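Local coordinates for protein cytosol aminopeptidase (Staphylococcus aureus subsp. aureus, PDB 3KZW) that probably removes N-terminal amino acids, leucine among them, from peptides as a metal-dependent aminopeptidase of the leucyl aminopeptidase (M17) family, assembled from six subunits, at residues A[38-43]-A[93-98]; A[113-118]-A[132-137]; A[346-351]-A[358-363]. All blocks are in the same frame, centred on the assembly; numbering follows the deposited sequence.

Interaction 1 of 3, residues A[38-43]-A[93-98]; sequences NTLIIG and YRLITV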
loop_
_atom_site.group_PDB
_atom_site.type_symbol
_atom_site.label_atom_id
_atom_site.label_comp_id
_atom_site.label_asym_id
_atom_site.label_seq_id
_atom_site.Cartn_x
_atom_site.Cartn_y
_atom_site.Cartn_z
ATOM N N ASN A 38 -25.924 -45.597 -33.512
ATOM C CA ASN A 38 -26.060 -46.437 -32.322
ATOM C C ASN A 38 -25.910 -45.666 -31.005
ATOM O O ASN A 38 -25.474 -46.221 -29.993
ATOM C CB ASN A 38 -25.090 -47.628 -32.388
ATOM C CG ASN A 38 -23.623 -47.203 -32.392
ATOM O OD1 ASN A 38 -23.283 -46.071 -32.746
ATOM N ND2 ASN A 38 -22.747 -48.121 -31.999
ATOM N N THR A 39 -26.288 -44.389 -31.031
ATOM C CA THR A 39 -26.230 -43.524 -29.855
ATOM C C THR A 39 -27.608 -42.908 -29.591
ATOM O O THR A 39 -28.297 -42.482 -30.519
ATOM C CB THR A 39 -25.155 -42.421 -30.016
ATOM O OG1 THR A 39 -23.949 -42.996 -30.534
ATOM C CG2 THR A 39 -24.848 -41.755 -28.684
ATOM N N LEU A 40 -27.994 -42.860 -28.318
ATOM C CA LEU A 40 -29.340 -42.474 -27.913
ATOM C C LEU A 40 -29.322 -41.506 -26.731
ATOM O O LEU A 40 -28.634 -41.751 -25.739
ATOM C CB LEU A 40 -30.121 -43.732 -27.535
ATOM C CG LEU A 40 -31.618 -43.640 -27.258
ATOM C CD1 LEU A 40 -32.374 -43.461 -28.556
ATOM C CD2 LEU A 40 -32.088 -44.891 -26.543
ATOM N N ILE A 41 -30.083 -40.415 -26.837
ATOM C CA ILE A 41 -30.166 -39.413 -25.766
ATOM C C ILE A 41 -31.580 -39.315 -25.187
ATOM O O ILE A 41 -32.546 -39.074 -25.918
ATOM C CB ILE A 41 -29.701 -38.006 -26.233
ATOM C CG1 ILE A 41 -28.283 -38.058 -26.812
ATOM C CG2 ILE A 41 -29.775 -37.006 -25.075
ATOM C CD1 ILE A 41 -27.907 -36.844 -27.640
ATOM N N ILE A 42 -31.685 -39.501 -23.871
ATOM C CA ILE A 42 -32.956 -39.404 -23.151
ATOM C C ILE A 42 -32.801 -38.534 -21.905
ATOM O O ILE A 42 -31.807 -38.639 -21.189
ATOM C CB ILE A 42 -33.484 -40.799 -22.726
ATOM C CG1 ILE A 42 -33.563 -41.746 -23.931
ATOM C CG2 ILE A 42 -34.849 -40.680 -22.034
ATOM C CD1 ILE A 42 -33.912 -43.182 -23.586
ATOM N N GLY A 43 -33.781 -37.669 -21.661
ATOM C CA GLY A 43 -33.834 -36.885 -20.429
ATOM C C GLY A 43 -34.547 -37.656 -19.334
ATOM O O GLY A 43 -35.590 -38.267 -19.577
ATOM N N TYR A 93 -27.019 -50.125 -27.787
ATOM C CA TYR A 93 -26.906 -48.686 -27.986
ATOM C C TYR A 93 -26.099 -48.030 -26.874
ATOM O O TYR A 93 -26.056 -48.523 -25.744
ATOM C CB TYR A 93 -28.299 -48.048 -28.053
ATOM C CG TYR A 93 -29.006 -48.224 -29.381
ATOM C CD1 TYR A 93 -29.684 -49.404 -29.684
ATOM C CD2 TYR A 93 -29.004 -47.204 -30.332
ATOM C CE1 TYR A 93 -30.335 -49.566 -30.904
ATOM C CE2 TYR A 93 -29.652 -47.358 -31.556
ATOM C CZ TYR A 93 -30.316 -48.541 -31.833
ATOM O OH TYR A 93 -30.961 -48.706 -33.037
ATOM N N ARG A 94 -25.453 -46.918 -27.210
ATOM C CA ARG A 94 -24.848 -46.050 -26.213
ATOM C C ARG A 94 -25.920 -45.076 -25.741
ATOM O O ARG A 94 -26.340 -44.196 -26.491
ATOM C CB ARG A 94 -23.651 -45.295 -26.800
ATOM C CG ARG A 94 -22.874 -44.468 -25.786
ATOM C CD ARG A 94 -21.816 -43.613 -26.457
ATOM N NE ARG A 94 -21.060 -42.833 -25.482
ATOM C CZ ARG A 94 -20.062 -42.007 -25.779
ATOM N NH1 ARG A 94 -19.677 -41.838 -27.037
ATOM N NH2 ARG A 94 -19.446 -41.345 -24.811
ATOM N N LEU A 95 -26.374 -45.254 -24.505
ATOM C CA LEU A 95 -27.392 -44.383 -23.932
ATOM C C LEU A 95 -26.763 -43.216 -23.182
ATOM O O LEU A 95 -25.905 -43.415 -22.324
ATOM C CB LEU A 95 -28.326 -45.175 -23.011
ATOM C CG LEU A 95 -29.461 -44.429 -22.298
ATOM C CD1 LEU A 95 -30.378 -43.734 -23.289
ATOM C CD2 LEU A 95 -30.251 -45.377 -21.409
ATOM N N ILE A 96 -27.195 -42.004 -23.522
ATOM C CA ILE A 96 -26.755 -40.795 -22.837
ATOM C C ILE A 96 -27.935 -40.162 -22.105
ATOM O O ILE A 96 -28.945 -39.796 -22.712
ATOM C CB ILE A 96 -26.091 -39.786 -23.801
ATOM C CG1 ILE A 96 -24.841 -40.406 -24.434
ATOM C CG2 ILE A 96 -25.727 -38.490 -23.064
ATOM C CD1 ILE A 96 -24.318 -39.665 -25.642
ATOM N N THR A 97 -27.787 -40.048 -20.790
ATOM C CA THR A 97 -28.836 -39.561 -19.911
ATOM C C THR A 97 -28.447 -38.218 -19.305
ATOM O O THR A 97 -27.322 -38.045 -18.833
ATOM C CB THR A 97 -29.129 -40.611 -18.811
ATOM O OG1 THR A 97 -30.108 -41.537 -19.297
ATOM C CG2 THR A 97 -29.637 -39.971 -17.523
ATOM N N VAL A 98 -29.378 -37.266 -19.345
ATOM C CA VAL A 98 -29.230 -36.004 -18.623
ATOM C C VAL A 98 -30.407 -35.816 -17.662
ATOM O O VAL A 98 -31.566 -35.949 -18.054
ATOM C CB VAL A 98 -29.044 -34.784 -19.581
ATOM C CG1 VAL A 98 -30.215 -34.640 -20.548
ATOM C CG2 VAL A 98 -28.816 -33.495 -18.798
HETATM O O HOH W 1 -21.306 -42.958 -29.579
#
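Arg94 N and Arg94 O both bond to the chain alongside, to Asn38 O and Leu40 N respectively, and open a run of parallel backbone hydrogen bonds between residues 38-43 and 93-98. Ile96 N in turn donates to Leu40 O at 2.7 Å, and Ile96 O accepts from Ile42 N at 3.0 Å. At the far end the bond from Val98 N to Ile42 O is weak. CA-H...O contacts run between these bonds, among them Ile41 CA to Ile96 O at 3.3 Å. The two strand directions differ by 24°, a moderate twist.

Apolar side chains divide between the two faces of the sheet. On one, Leu95 CG lies anti to the backbone N (chi1 179°), and CD1 reaches back to the other strand, meeting Leu40 CD2 at 3.9 Å and Ile42 CD1 at 3.6 Å. On the other, Ile41 and Ile96 lie side by side and point the same way, while Thr39 CG2 meets Ile96 CD1 at 3.7 Å. Helix 108-124 packs on this second face through Leu118 and Ile122.

Polar side chains join through one water, which lies 2.8 Å from Thr39 OG1 and accepts from Arg94 NH1 in the guanidinium plane. The extended Arg94 chain carries its NH2 away to a salt bridge with Glu125.

Strand 39-45 continues through backbone bonds to strand 129-133, and strand 91-101 to the antiparallel strand 81-88. The pair thus belongs to the mixed sheet of the alpha/beta N-terminal domain of cytosol aminopeptidases.

Interaction 2 of 3, residues A[113-118]-A[132-137]; sequences KIWGHL and LLMDSF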
loop_
_atom_site.group_PDB
_atom_site.type_symbol
_atom_site.label_atom_id
_atom_site.label_comp_id
_atom_site.label_asym_id
_atom_site.label_seq_id
_atom_site.Cartn_x
_atom_site.Cartn_y
_atom_site.Cartn_z
ATOM N N LYS A 113 -29.091 -25.351 -17.891
ATOM C CA LYS A 113 -28.147 -26.281 -17.283
ATOM C C LYS A 113 -28.253 -27.671 -17.918
ATOM O O LYS A 113 -27.239 -28.336 -18.126
ATOM C CB LYS A 113 -28.381 -26.356 -15.770
ATOM C CG LYS A 113 -27.249 -27.011 -14.987
ATOM C CD LYS A 113 -27.548 -27.078 -13.493
ATOM C CE LYS A 113 -27.311 -25.740 -12.800
ATOM N NZ LYS A 113 -27.676 -25.796 -11.355
ATOM N N ILE A 114 -29.482 -28.092 -18.225
ATOM C CA ILE A 114 -29.749 -29.395 -18.842
ATOM C C ILE A 114 -29.167 -29.473 -20.254
ATOM O O ILE A 114 -28.358 -30.356 -20.538
ATOM C CB ILE A 114 -31.271 -29.734 -18.856
ATOM C CG1 ILE A 114 -31.773 -30.019 -17.438
ATOM C CG2 ILE A 114 -31.561 -30.935 -19.754
ATOM C CD1 ILE A 114 -33.267 -29.814 -17.259
ATOM N N TRP A 115 -29.576 -28.551 -21.125
ATOM C CA TRP A 115 -29.088 -28.518 -22.507
ATOM C C TRP A 115 -27.597 -28.192 -22.566
ATOM O O TRP A 115 -26.864 -28.747 -23.388
ATOM C CB TRP A 115 -29.878 -27.513 -23.353
ATOM C CG TRP A 115 -31.308 -27.893 -23.605
ATOM C CD1 TRP A 115 -32.421 -27.213 -23.194
ATOM C CD2 TRP A 115 -31.782 -29.035 -24.333
ATOM N NE1 TRP A 115 -33.556 -27.861 -23.616
ATOM C CE2 TRP A 115 -33.196 -28.981 -24.316
ATOM C CE3 TRP A 115 -31.152 -30.099 -24.995
ATOM C CZ2 TRP A 115 -33.990 -29.952 -24.938
ATOM C CZ3 TRP A 115 -31.943 -31.065 -25.611
ATOM C CH2 TRP A 115 -33.347 -30.982 -25.576
ATOM N N GLY A 116 -27.159 -27.295 -21.683
ATOM C CA GLY A 116 -25.765 -26.875 -21.607
ATOM C C GLY A 116 -24.806 -28.022 -21.364
ATOM O O GLY A 116 -23.896 -28.252 -22.160
ATOM N N HIS A 117 -25.018 -28.748 -20.270
ATOM C CA HIS A 117 -24.161 -29.882 -19.925
ATOM C C HIS A 117 -24.227 -31.011 -20.954
ATOM O O HIS A 117 -23.224 -31.683 -21.210
ATOM C CB HIS A 117 -24.481 -30.418 -18.526
ATOM C CG HIS A 117 -24.009 -29.535 -17.412
ATOM N ND1 HIS A 117 -24.534 -29.600 -16.141
ATOM C CD2 HIS A 117 -23.070 -28.559 -17.381
ATOM C CE1 HIS A 117 -23.937 -28.707 -15.372
ATOM N NE2 HIS A 117 -23.045 -28.061 -16.101
ATOM N N LEU A 118 -25.408 -31.205 -21.542
ATOM C CA LEU A 118 -25.613 -32.233 -22.561
ATOM C C LEU A 118 -24.778 -31.973 -23.812
ATOM O O LEU A 118 -23.981 -32.820 -24.205
ATOM C CB LEU A 118 -27.097 -32.353 -22.926
ATOM C CG LEU A 118 -27.473 -33.381 -24.005
ATOM C CD1 LEU A 118 -27.204 -34.807 -23.533
ATOM C CD2 LEU A 118 -28.920 -33.217 -24.428
ATOM N N LEU A 132 -32.136 -38.299 -30.521
ATOM C CA LEU A 132 -32.572 -37.482 -29.393
ATOM C C LEU A 132 -34.082 -37.623 -29.207
ATOM O O LEU A 132 -34.868 -37.198 -30.056
ATOM C CB LEU A 132 -32.152 -36.016 -29.593
ATOM C CG LEU A 132 -32.514 -34.930 -28.570
ATOM C CD1 LEU A 132 -32.296 -35.381 -27.143
ATOM C CD2 LEU A 132 -31.707 -33.670 -28.842
ATOM N N LEU A 133 -34.474 -38.240 -28.096
ATOM C CA LEU A 133 -35.881 -38.442 -27.768
ATOM C C LEU A 133 -36.461 -37.186 -27.116
ATOM O O LEU A 133 -36.476 -37.049 -25.888
ATOM C CB LEU A 133 -36.055 -39.676 -26.874
ATOM C CG LEU A 133 -36.285 -41.043 -27.537
ATOM C CD1 LEU A 133 -35.284 -41.351 -28.642
ATOM C CD2 LEU A 133 -36.277 -42.151 -26.495
ATOM N N MET A 134 -36.940 -36.276 -27.960
ATOM C CA MET A 134 -37.390 -34.951 -27.534
ATOM C C MET A 134 -38.584 -34.983 -26.570
ATOM O O MET A 134 -38.717 -34.101 -25.717
ATOM C CB MET A 134 -37.694 -34.080 -28.762
ATOM C CG MET A 134 -37.865 -32.585 -28.476
ATOM S SD MET A 134 -36.478 -31.811 -27.605
ATOM C CE MET A 134 -35.244 -31.730 -28.903
ATOM N N ASP A 135 -39.435 -36.002 -26.703
ATOM C CA ASP A 135 -40.619 -36.154 -25.855
ATOM C C ASP A 135 -40.292 -36.324 -24.372
ATOM O O ASP A 135 -41.123 -36.019 -23.513
ATOM C CB ASP A 135 -41.483 -37.325 -26.336
ATOM C CG ASP A 135 -42.164 -37.048 -27.670
ATOM O OD1 ASP A 135 -42.157 -35.887 -28.135
ATOM O OD2 ASP A 135 -42.717 -38.002 -28.253
ATOM N N SER A 136 -39.085 -36.806 -24.079
ATOM C CA SER A 136 -38.639 -37.003 -22.702
ATOM C C SER A 136 -38.204 -35.693 -22.046
ATOM O O SER A 136 -38.012 -35.637 -20.830
ATOM C CB SER A 136 -37.502 -38.032 -22.644
ATOM O OG SER A 136 -36.333 -37.556 -23.289
ATOM N N PHE A 137 -38.046 -34.649 -22.858
ATOM C CA PHE A 137 -37.636 -33.330 -22.375
ATOM C C PHE A 137 -38.821 -32.386 -22.172
ATOM O O PHE A 137 -38.719 -31.405 -21.432
ATOM C CB PHE A 137 -36.630 -32.700 -23.340
ATOM C CG PHE A 137 -35.266 -33.330 -23.292
ATOM C CD1 PHE A 137 -34.989 -34.480 -24.024
ATOM C CD2 PHE A 137 -34.258 -32.771 -22.517
ATOM C CE1 PHE A 137 -33.736 -35.064 -23.980
ATOM C CE2 PHE A 137 -32.997 -33.351 -22.470
ATOM C CZ PHE A 137 -32.736 -34.500 -23.205
#
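Trp115 and Phe137 both hold CG anti to their carbonyl carbon, with chi1 of -68° and -73°, and these torsions bring the two rings face to face between helix 113-118 and the chain that leaves strand 129-133. There they form an offset stack: the six-membered ring of the indole and the phenyl ring have centroids 4.5 Å apart and planes inclined by 16°. The overlap is partial, since Phe137 CD2 sits above the rim of the indole and approaches Trp115 CH2 and CZ2, each at 3.7 Å, while CH2 lies in the same manner over the phenyl face.

Met134 comes to the indole from the side. Bent at chi2 and chi3, its chain brings SD to 3.8 Å from Trp115 CH2, near the ring plane, in an edge-on Met-aromatic contact; the methyl CE touches the same carbon. Leu132 CD2 also lies at that edge, 4.2 Å from Trp115 CZ3.

This is helix-on-sheet packing of an alpha/beta domain, in which helix 108-124 lies against the sheet containing strands 129-133 and 39-45. Trp115 is also flanked by helix 144-157, through Val147, Ala150, Cys151 and Gln154, so the indole, carried by helix 108-124, is packed by helix 144-157 as well as by Leu132, Met134 and Phe137.

Around the phenyl ring, Ile114 CG2 meets the edge at CE2, 3.9 Å away and in the ring plane, and Leu118 CD2 approaches CZ obliquely. The turn that delivers the ring begins with an inverse gamma turn centred on Leu133 and continues as a short 3-10 segment. Leu133 O accepts from both Ser136 N and Ser136 OG, the latter at 2.7 Å, and Phe137 N bonds to Met134 O.

Interaction 3 of 3, residues A[346-351]-A[358-363]; sequences KPDDVF and TVEVMN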
loop_
_atom_site.group_PDB
_atom_site.type_symbol
_atom_site.label_atom_id
_atom_site.label_comp_id
_atom_site.label_asym_id
_atom_site.label_seq_id
_atom_site.Cartn_x
_atom_site.Cartn_y
_atom_site.Cartn_z
ATOM N N LYS A 346 -4.717 14.149 -19.749
ATOM C CA LYS A 346 -4.148 14.226 -18.404
ATOM C C LYS A 346 -5.200 14.772 -17.448
ATOM O O LYS A 346 -6.097 15.502 -17.875
ATOM C CB LYS A 346 -2.930 15.163 -18.376
ATOM C CG LYS A 346 -2.084 15.172 -19.644
ATOM C CD LYS A 346 -1.073 16.313 -19.664
ATOM C CE LYS A 346 -1.704 17.674 -19.931
ATOM N NZ LYS A 346 -2.235 17.805 -21.313
ATOM N N PRO A 347 -5.099 14.429 -16.148
ATOM C CA PRO A 347 -5.919 15.107 -15.145
ATOM C C PRO A 347 -5.700 16.620 -15.185
ATOM O O PRO A 347 -4.560 17.065 -15.292
ATOM C CB PRO A 347 -5.396 14.531 -13.832
ATOM C CG PRO A 347 -4.937 13.170 -14.194
ATOM C CD PRO A 347 -4.358 13.291 -15.571
ATOM N N ASP A 348 -6.791 17.384 -15.106
ATOM C CA ASP A 348 -6.801 18.860 -15.228
ATOM C C ASP A 348 -7.150 19.361 -16.633
ATOM O O ASP A 348 -7.498 20.532 -16.804
ATOM C CB ASP A 348 -5.492 19.513 -14.756
ATOM C CG ASP A 348 -5.278 19.394 -13.261
ATOM O OD1 ASP A 348 -6.258 19.205 -12.509
ATOM O OD2 ASP A 348 -4.111 19.495 -12.837
ATOM N N ASP A 349 -7.043 18.483 -17.629
ATOM C CA ASP A 349 -7.419 18.815 -19.003
ATOM C C ASP A 349 -8.897 19.183 -19.112
ATOM O O ASP A 349 -9.751 18.554 -18.483
ATOM C CB ASP A 349 -7.120 17.645 -19.943
ATOM C CG ASP A 349 -5.676 17.619 -20.428
ATOM O OD1 ASP A 349 -4.902 18.545 -20.104
ATOM O OD2 ASP A 349 -5.316 16.663 -21.151
ATOM N N VAL A 350 -9.187 20.209 -19.909
ATOM C CA VAL A 350 -10.564 20.615 -20.182
ATOM C C VAL A 350 -10.858 20.467 -21.672
ATOM O O VAL A 350 -10.125 20.992 -22.508
ATOM C CB VAL A 350 -10.857 22.064 -19.696
ATOM C CG1 VAL A 350 -12.274 22.482 -20.047
ATOM C CG2 VAL A 350 -10.642 22.180 -18.194
ATOM N N PHE A 351 -11.927 19.740 -21.990
ATOM C CA PHE A 351 -12.333 19.504 -23.373
ATOM C C PHE A 351 -13.768 19.954 -23.637
ATOM O O PHE A 351 -14.570 20.094 -22.708
ATOM C CB PHE A 351 -12.185 18.022 -23.730
ATOM C CG PHE A 351 -10.798 17.488 -23.533
ATOM C CD1 PHE A 351 -9.786 17.794 -24.443
ATOM C CD2 PHE A 351 -10.499 16.678 -22.441
ATOM C CE1 PHE A 351 -8.496 17.305 -24.266
ATOM C CE2 PHE A 351 -9.211 16.180 -22.254
ATOM C CZ PHE A 351 -8.207 16.496 -23.168
ATOM N N THR A 358 -18.322 22.080 -21.601
ATOM C CA THR A 358 -16.928 21.844 -21.229
ATOM C C THR A 358 -16.818 20.820 -20.103
ATOM O O THR A 358 -17.589 20.854 -19.142
ATOM C CB THR A 358 -16.212 23.142 -20.806
ATOM O OG1 THR A 358 -16.975 23.799 -19.787
ATOM C CG2 THR A 358 -16.040 24.076 -21.995
ATOM N N VAL A 359 -15.855 19.910 -20.239
ATOM C CA VAL A 359 -15.648 18.830 -19.275
ATOM C C VAL A 359 -14.212 18.847 -18.760
ATOM O O VAL A 359 -13.266 18.779 -19.544
ATOM C CB VAL A 359 -15.958 17.436 -19.897
ATOM C CG1 VAL A 359 -15.733 16.321 -18.878
ATOM C CG2 VAL A 359 -17.385 17.386 -20.432
ATOM N N GLU A 360 -14.057 18.953 -17.442
ATOM C CA GLU A 360 -12.752 18.815 -16.806
ATOM C C GLU A 360 -12.501 17.344 -16.496
ATOM O O GLU A 360 -13.316 16.693 -15.839
ATOM C CB GLU A 360 -12.675 19.650 -15.525
ATOM C CG GLU A 360 -11.312 19.607 -14.829
ATOM C CD GLU A 360 -11.299 20.308 -13.474
ATOM O OE1 GLU A 360 -12.327 20.284 -12.763
ATOM O OE2 GLU A 360 -10.247 20.885 -13.116
ATOM N N VAL A 361 -11.378 16.825 -16.983
ATOM C CA VAL A 361 -11.001 15.441 -16.735
ATOM C C VAL A 361 -10.077 15.386 -15.525
ATOM O O VAL A 361 -8.973 15.924 -15.559
ATOM C CB VAL A 361 -10.320 14.799 -17.972
ATOM C CG1 VAL A 361 -9.822 13.395 -17.653
ATOM C CG2 VAL A 361 -11.282 14.763 -19.154
ATOM N N MET A 362 -10.541 14.747 -14.453
ATOM C CA MET A 362 -9.744 14.605 -13.233
ATOM C C MET A 362 -9.187 13.193 -13.045
ATOM O O MET A 362 -8.302 12.972 -12.214
ATOM C CB MET A 362 -10.554 15.030 -12.007
ATOM C CG MET A 362 -10.842 16.527 -11.939
ATOM S SD MET A 362 -9.369 17.582 -12.014
ATOM C CE MET A 362 -8.688 17.354 -10.368
ATOM N N ASN A 363 -9.711 12.249 -13.824
ATOM C CA ASN A 363 -9.286 10.855 -13.784
ATOM C C ASN A 363 -9.406 10.260 -15.184
ATOM O O ASN A 363 -10.511 10.115 -15.714
ATOM C CB ASN A 363 -10.143 10.082 -12.774
ATOM C CG ASN A 363 -9.717 8.624 -12.605
ATOM O OD1 ASN A 363 -8.796 8.135 -13.259
ATOM N ND2 ASN A 363 -10.404 7.923 -11.712
HETATM O O HOH W 2 -8.272 22.187 -14.945
#
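Phe351 and Val359 form the hydrogen-bonded pair of a short beta hairpin between strands 350-352 and 358-360. Phe351 N donates to Val359 O at 2.9 Å and Val359 N to Phe351 O at 2.8 Å. Val350 and Glu360 make the adjoining non-hydrogen-bonded pair. Beyond them, Val361 N gives a nearly straight bond to Asp349 O (176° at the hydrogen), and Val361 O accepts from Asp348 N at 2.7 Å. The latter bond ties in the type II turn of Lys346 to Asp349.

Apolar contact is slight: Val361 CG2, anti to the carbonyl carbon, meets the edge of the Phe351 ring at CD2, in the ring plane.

Charged groups cluster at the turn. Lys346 NZ forms a salt bridge with Asp349 OD1, which offers its syn lone pair, while Lys346 N reaches OD2 from above the carboxylate plane, so both oxygens help to fix the turn. The carboxylates of Asp348 and Glu360 approach to 4.4 Å (OD1 to OE2), a proximity probably eased by their other partners: Thr302 N and Lys304 N of the third subunit for Asp348, Ser447 for Glu360. A water donates to Asp348 O and to Glu360 OE2. Met362, bent at chi2 and chi3, brings SD to 3.5 Å from Asp348 OD1, with its methyl CE 3.7 Å from that same oxygen.

In the fold
Interactions 1 and 2 belong to one buried core in the N-terminal domain. Their centres lie 10 Å apart, and they share a sheet: Ile41 O probably bonds to Leu133 N, and Gly43 N to Ser136 OG. The first builds the sheet mainly by backbone bonds; the second lays a helix against it with side chains alone, dominated by aromatic packing. Interaction 3 stands apart in the catalytic domain, its centre 62 Å from that of interaction 1 and 55 Å from that of interaction 2, across the chain's centre. Though largely buried in the assembly, residues 346-351 and 358-363 face the third subunit, and their chemistry is correspondingly more polar.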